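Local coordinates for protein tumour necrosis factor receptor (Ectromelia virus, PDB 3ON9) that probably binds host tumour necrosis factor and chemokines outside the cell to blunt immune defence, the portion here being its chemokine-binding SECRET domain, at residues Lys20-Ile33 / Leu42-Tyr56. Residues are numbered along the deposited sequence; the frame is centred on the assembly and turned at random. Where two conformers were deposited one is given.
Sequences KTSCNSSIGSSSTI and LTHEDCTPVFIGDYY
Y56 reaches from strand 51-56 to the loop at K20, where Y56 OH donates a 2.7 Å hydrogen bond to K20 O, tilted 22° out of the carbonyl plane. With CG anti to the backbone N (chi1 173°), the ring extends toward the K20-T21 backbone; K20 O and T21 O both lie at its edge. The sulfur of C23, which forms a disulfide with C160, approaches the ring obliquely, C23 SG 3.7 Å from Y56 CD2 and 58° off the ring normal. Nearby, a water lies within hydrogen-bonding distance of both T21 O and Y56 O, and I33 CG2 touches the tyrosine CB.

Farther along strand 51-56, I27 and D54 approach from opposite directions, I27 CG1 3.6 Å from D54 OD2, while I27 CD1 rests on the backbone between I52 and G53, which form a classic beta bulge. D54 OD2, flanked by I27 CG1 and I33 CG1, accepts a 2.6 Å hydrogen bond from S25 OG on its syn lone pair.

The segments also join edge to edge. S31 and L42 form an antiparallel hydrogen-bonded pair in the hairpin of strands 30-34 and 38-45, with L42 N to S31 O at 2.8 Å. L42 CD2 in turn covers a face of the F51 ring, 3.7 Å above its plane.

One sheet of the beta-sandwich is thus fastened to the outermost strand of the other by chemistry that is polar as well as apolar: a tyrosine hydroxyl ties K20 O to strand 51-56, and the serine bond probably compensates in part for whatever solvation the partly exposed carboxylate loses beside the isoleucines.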
loop_
_atom_site.group_PDB
_atom_site.type_symbol
_atom_site.label_atom_id
_atom_site.label_comp_id
_atom_site.label_asym_id
_atom_site.label_seq_id
_atom_site.Cartn_x
_atom_site.Cartn_y
_atom_site.Cartn_z
ATOM N N LYS A 20 -2.929 -16.984 6.914
ATOM C CA LYS A 20 -4.361 -16.716 7.025
ATOM C C LYS A 20 -4.890 -16.102 5.745
ATOM O O LYS A 20 -4.211 -15.286 5.111
ATOM C CB LYS A 20 -4.639 -15.750 8.177
ATOM C CG LYS A 20 -4.054 -16.148 9.520
ATOM C CD LYS A 20 -4.581 -17.478 9.992
ATOM C CE LYS A 20 -4.007 -17.811 11.356
ATOM N NZ LYS A 20 -4.506 -19.122 11.846
ATOM N N THR A 21 -6.107 -16.486 5.373
ATOM C CA THR A 21 -6.737 -15.946 4.174
ATOM C C THR A 21 -7.886 -15.009 4.522
ATOM O O THR A 21 -8.220 -14.114 3.748
ATOM C CB THR A 21 -7.218 -17.064 3.222
ATOM O OG1 THR A 21 -8.181 -17.896 3.884
ATOM C CG2 THR A 21 -6.029 -17.923 2.781
ATOM N N SER A 22 -8.488 -15.209 5.690
ATOM C CA SER A 22 -9.609 -14.366 6.091
ATOM C C SER A 22 -9.141 -13.038 6.648
ATOM O O SER A 22 -8.242 -12.986 7.485
ATOM C CB SER A 22 -10.476 -15.083 7.123
ATOM O OG SER A 22 -11.152 -16.175 6.523
ATOM N N CYS A 23 -9.753 -11.957 6.179
ATOM C CA CYS A 23 -9.364 -10.624 6.634
ATOM C C CYS A 23 -10.564 -9.735 6.928
ATOM O O CYS A 23 -11.699 -10.036 6.533
ATOM C CB CYS A 23 -8.436 -9.941 5.615
ATOM S SG CYS A 23 -9.100 -9.775 3.932
ATOM N N ASN A 24 -10.294 -8.626 7.612
ATOM C CA ASN A 24 -11.304 -7.612 7.896
ATOM C C ASN A 24 -10.776 -6.254 7.465
ATOM O O ASN A 24 -9.592 -5.925 7.683
ATOM C CB ASN A 24 -11.632 -7.586 9.392
ATOM C CG ASN A 24 -13.088 -7.303 9.648
ATOM O OD1 ASN A 24 -13.950 -8.002 9.128
ATOM N ND2 ASN A 24 -13.376 -6.274 10.443
ATOM N N SER A 25 -11.646 -5.458 6.856
ATOM C CA SER A 25 -11.250 -4.144 6.367
ATOM C C SER A 25 -12.025 -3.014 7.021
ATOM O O SER A 25 -13.248 -3.107 7.216
ATOM C CB SER A 25 -11.476 -4.055 4.855
ATOM O OG SER A 25 -11.396 -2.700 4.412
ATOM N N SER A 26 -11.319 -1.932 7.324
ATOM C CA SER A 26 -11.982 -0.705 7.747
ATOM C C SER A 26 -11.335 0.526 7.142
ATOM O O SER A 26 -10.254 0.942 7.560
ATOM C CB SER A 26 -12.010 -0.580 9.270
ATOM O OG SER A 26 -12.530 0.695 9.622
ATOM N N ILE A 27 -12.005 1.116 6.159
ATOM C CA ILE A 27 -11.469 2.282 5.472
ATOM C C ILE A 27 -11.848 3.564 6.207
ATOM O O ILE A 27 -12.857 3.615 6.907
ATOM C CB ILE A 27 -11.904 2.305 3.983
ATOM C CG1 ILE A 27 -11.192 1.172 3.227
ATOM C CG2 ILE A 27 -11.561 3.637 3.330
ATOM C CD1 ILE A 27 -11.563 1.064 1.767
ATOM N N GLY A 28 -11.008 4.585 6.083
ATOM C CA GLY A 28 -11.242 5.848 6.760
ATOM C C GLY A 28 -9.937 6.625 6.812
ATOM O O GLY A 28 -9.025 6.366 6.027
ATOM N N SER A 29 -9.852 7.555 7.759
ATOM C CA SER A 29 -8.654 8.361 7.967
ATOM C C SER A 29 -7.423 7.484 8.185
ATOM O O SER A 29 -6.323 7.803 7.722
ATOM C CB SER A 29 -8.873 9.262 9.177
ATOM O OG SER A 29 -9.818 10.272 8.868
ATOM N N SER A 30 -7.616 6.401 8.923
ATOM C CA SER A 30 -6.585 5.388 9.106
ATOM C C SER A 30 -7.184 4.070 8.630
ATOM O O SER A 30 -7.925 3.408 9.353
ATOM C CB SER A 30 -6.153 5.313 10.575
ATOM O OG SER A 30 -5.125 4.347 10.777
ATOM N N SER A 31 -6.885 3.708 7.387
ATOM C CA SER A 31 -7.490 2.534 6.778
ATOM C C SER A 31 -6.714 1.275 7.141
ATOM O O SER A 31 -5.479 1.269 7.138
ATOM C CB SER A 31 -7.532 2.699 5.255
ATOM O OG SER A 31 -8.327 3.807 4.861
ATOM N N THR A 32 -7.437 0.202 7.456
ATOM C CA THR A 32 -6.776 -1.043 7.814
ATOM C C THR A 32 -7.252 -2.252 7.025
ATOM O O THR A 32 -8.440 -2.376 6.694
ATOM C CB THR A 32 -6.899 -1.349 9.324
ATOM O OG1 THR A 32 -8.277 -1.283 9.722
ATOM C CG2 THR A 32 -6.072 -0.362 10.157
ATOM N N ILE A 33 -6.305 -3.137 6.726
ATOM C CA ILE A 33 -6.605 -4.513 6.355
ATOM C C ILE A 33 -5.971 -5.372 7.427
ATOM O O ILE A 33 -4.803 -5.192 7.732
ATOM C CB ILE A 33 -5.972 -4.874 4.995
ATOM C CG1 ILE A 33 -6.562 -4.000 3.881
ATOM C CG2 ILE A 33 -6.125 -6.369 4.715
ATOM C CD1 ILE A 33 -5.679 -3.941 2.610
ATOM N N LEU A 42 -2.877 2.265 6.830
ATOM C CA LEU A 42 -2.581 3.337 5.898
ATOM C C LEU A 42 -3.183 4.674 6.333
ATOM O O LEU A 42 -4.386 4.772 6.562
ATOM C CB LEU A 42 -3.152 2.981 4.525
ATOM C CG LEU A 42 -3.240 4.123 3.511
ATOM C CD1 LEU A 42 -1.867 4.548 2.999
ATOM C CD2 LEU A 42 -4.140 3.697 2.367
ATOM N N THR A 43 -2.357 5.705 6.416
ATOM C CA THR A 43 -2.885 7.071 6.520
ATOM C C THR A 43 -2.520 7.895 5.282
ATOM O O THR A 43 -1.643 7.531 4.496
ATOM C CB THR A 43 -2.460 7.801 7.811
ATOM O OG1 THR A 43 -1.048 8.007 7.816
ATOM C CG2 THR A 43 -2.863 7.002 9.052
ATOM N N HIS A 44 -3.212 9.009 5.112
ATOM C CA HIS A 44 -3.155 9.747 3.860
ATOM C C HIS A 44 -3.496 11.206 4.096
ATOM O O HIS A 44 -4.256 11.808 3.332
ATOM C CB HIS A 44 -4.143 9.127 2.881
ATOM C CG HIS A 44 -5.508 8.939 3.462
ATOM N ND1 HIS A 44 -5.927 7.758 4.041
ATOM C CD2 HIS A 44 -6.535 9.811 3.594
ATOM C CE1 HIS A 44 -7.163 7.908 4.489
ATOM N NE2 HIS A 44 -7.557 9.142 4.226
ATOM N N GLU A 45 -2.925 11.780 5.153
ATOM C CA GLU A 45 -3.220 13.165 5.519
ATOM C C GLU A 45 -2.835 14.141 4.412
ATOM O O GLU A 45 -1.737 14.069 3.864
ATOM C CB GLU A 45 -2.528 13.555 6.831
ATOM C CG GLU A 45 -2.830 14.994 7.263
ATOM C CD GLU A 45 -2.337 15.320 8.660
ATOM O OE1 GLU A 45 -1.706 14.450 9.285
ATOM O OE2 GLU A 45 -2.581 16.447 9.138
ATOM N N ASP A 46 -3.757 15.054 4.096
ATOM C CA ASP A 46 -3.554 16.101 3.091
ATOM C C ASP A 46 -3.480 15.571 1.655
ATOM O O ASP A 46 -3.107 16.308 0.731
ATOM C CB ASP A 46 -2.336 16.975 3.425
ATOM C CG ASP A 46 -2.549 17.814 4.669
ATOM O OD1 ASP A 46 -3.688 18.263 4.891
ATOM O OD2 ASP A 46 -1.587 18.024 5.432
ATOM N N CYS A 47 -3.847 14.304 1.465
ATOM C CA CYS A 47 -3.974 13.732 0.123
ATOM C C CYS A 47 -5.422 13.917 -0.304
ATOM O O CYS A 47 -6.327 13.500 0.400
ATOM C CB CYS A 47 -3.653 12.235 0.130
ATOM S SG CYS A 47 -2.044 11.843 0.827
ATOM N N THR A 48 -5.639 14.539 -1.458
ATOM C CA THR A 48 -7.000 14.864 -1.877
ATOM C C THR A 48 -7.768 13.630 -2.381
ATOM O O THR A 48 -8.903 13.408 -1.985
ATOM C CB THR A 48 -7.035 15.989 -2.944
ATOM O OG1 THR A 48 -6.069 16.998 -2.625
ATOM C CG2 THR A 48 -8.428 16.630 -2.986
ATOM N N PRO A 49 -7.149 12.809 -3.248
ATOM C CA PRO A 49 -7.896 11.645 -3.751
ATOM C C PRO A 49 -8.296 10.730 -2.606
ATOM O O PRO A 49 -7.443 10.407 -1.772
ATOM C CB PRO A 49 -6.872 10.938 -4.644
ATOM C CG PRO A 49 -5.953 12.075 -5.097
ATOM C CD PRO A 49 -5.819 12.933 -3.878
ATOM N N VAL A 50 -9.563 10.325 -2.562
ATOM C CA VAL A 50 -10.074 9.547 -1.423
ATOM C C VAL A 50 -9.930 8.041 -1.642
ATOM O O VAL A 50 -10.203 7.514 -2.725
ATOM C CB VAL A 50 -11.523 9.944 -1.027
ATOM C CG1 VAL A 50 -11.587 11.433 -0.697
ATOM C CG2 VAL A 50 -12.499 9.605 -2.120
ATOM N N PHE A 51 -9.468 7.351 -0.609
ATOM C CA PHE A 51 -9.334 5.908 -0.709
ATOM C C PHE A 51 -10.705 5.254 -0.612
ATOM O O PHE A 51 -11.468 5.536 0.318
ATOM C CB PHE A 51 -8.372 5.385 0.351
ATOM C CG PHE A 51 -6.932 5.613 -0.001
ATOM C CD1 PHE A 51 -6.232 4.668 -0.742
ATOM C CD2 PHE A 51 -6.294 6.789 0.355
ATOM C CE1 PHE A 51 -4.901 4.882 -1.093
ATOM C CE2 PHE A 51 -4.967 7.016 0.011
ATOM C CZ PHE A 51 -4.269 6.064 -0.725
ATOM N N ILE A 52 -11.018 4.395 -1.581
ATOM C CA ILE A 52 -12.356 3.825 -1.712
ATOM C C ILE A 52 -12.407 2.312 -1.686
ATOM O O ILE A 52 -13.482 1.734 -1.509
ATOM C CB ILE A 52 -13.047 4.268 -3.024
ATOM C CG1 ILE A 52 -12.228 3.839 -4.246
ATOM C CG2 ILE A 52 -13.318 5.782 -3.021
ATOM C CD1 ILE A 52 -12.895 4.178 -5.556
ATOM N N GLY A 53 -11.268 1.661 -1.882
ATOM C CA GLY A 53 -11.293 0.214 -1.979
ATOM C C GLY A 53 -10.009 -0.411 -1.507
ATOM O O GLY A 53 -8.967 0.246 -1.450
ATOM N N ASP A 54 -10.093 -1.689 -1.164
ATOM C CA ASP A 54 -8.903 -2.446 -0.812
ATOM C C ASP A 54 -9.075 -3.913 -1.135
ATOM O O ASP A 54 -10.146 -4.341 -1.553
ATOM C CB ASP A 54 -8.500 -2.239 0.651
ATOM C CG ASP A 54 -9.596 -2.573 1.632
ATOM O OD1 ASP A 54 -10.519 -3.358 1.304
ATOM O OD2 ASP A 54 -9.516 -2.034 2.751
ATOM N N TYR A 55 -8.009 -4.684 -0.952
ATOM C CA TYR A 55 -8.070 -6.103 -1.274
ATOM C C TYR A 55 -6.949 -6.851 -0.573
ATOM O O TYR A 55 -5.969 -6.248 -0.151
ATOM C CB TYR A 55 -8.001 -6.324 -2.792
ATOM C CG TYR A 55 -6.776 -5.736 -3.457
ATOM C CD1 TYR A 55 -5.615 -6.489 -3.612
ATOM C CD2 TYR A 55 -6.770 -4.423 -3.910
ATOM C CE1 TYR A 55 -4.497 -5.956 -4.218
ATOM C CE2 TYR A 55 -5.655 -3.880 -4.511
ATOM C CZ TYR A 55 -4.514 -4.650 -4.663
ATOM O OH TYR A 55 -3.394 -4.101 -5.269
ATOM N N TYR A 56 -7.129 -8.162 -0.440
ATOM C CA TYR A 56 -6.156 -9.057 0.168
ATOM C C TYR A 56 -6.494 -10.437 -0.378
ATOM O O TYR A 56 -7.570 -10.979 -0.112
ATOM C CB TYR A 56 -6.277 -9.016 1.707
ATOM C CG TYR A 56 -5.432 -10.038 2.434
ATOM C CD1 TYR A 56 -4.106 -9.772 2.754
ATOM C CD2 TYR A 56 -5.962 -11.268 2.810
ATOM C CE1 TYR A 56 -3.320 -10.719 3.416
ATOM C CE2 TYR A 56 -5.192 -12.213 3.467
ATOM C CZ TYR A 56 -3.873 -11.929 3.775
ATOM O OH TYR A 56 -3.113 -12.864 4.444
HETATM O O HOH W 1 -7.624 -13.642 1.040
HETATM O O HOH W 2 -5.404 9.998 6.843
#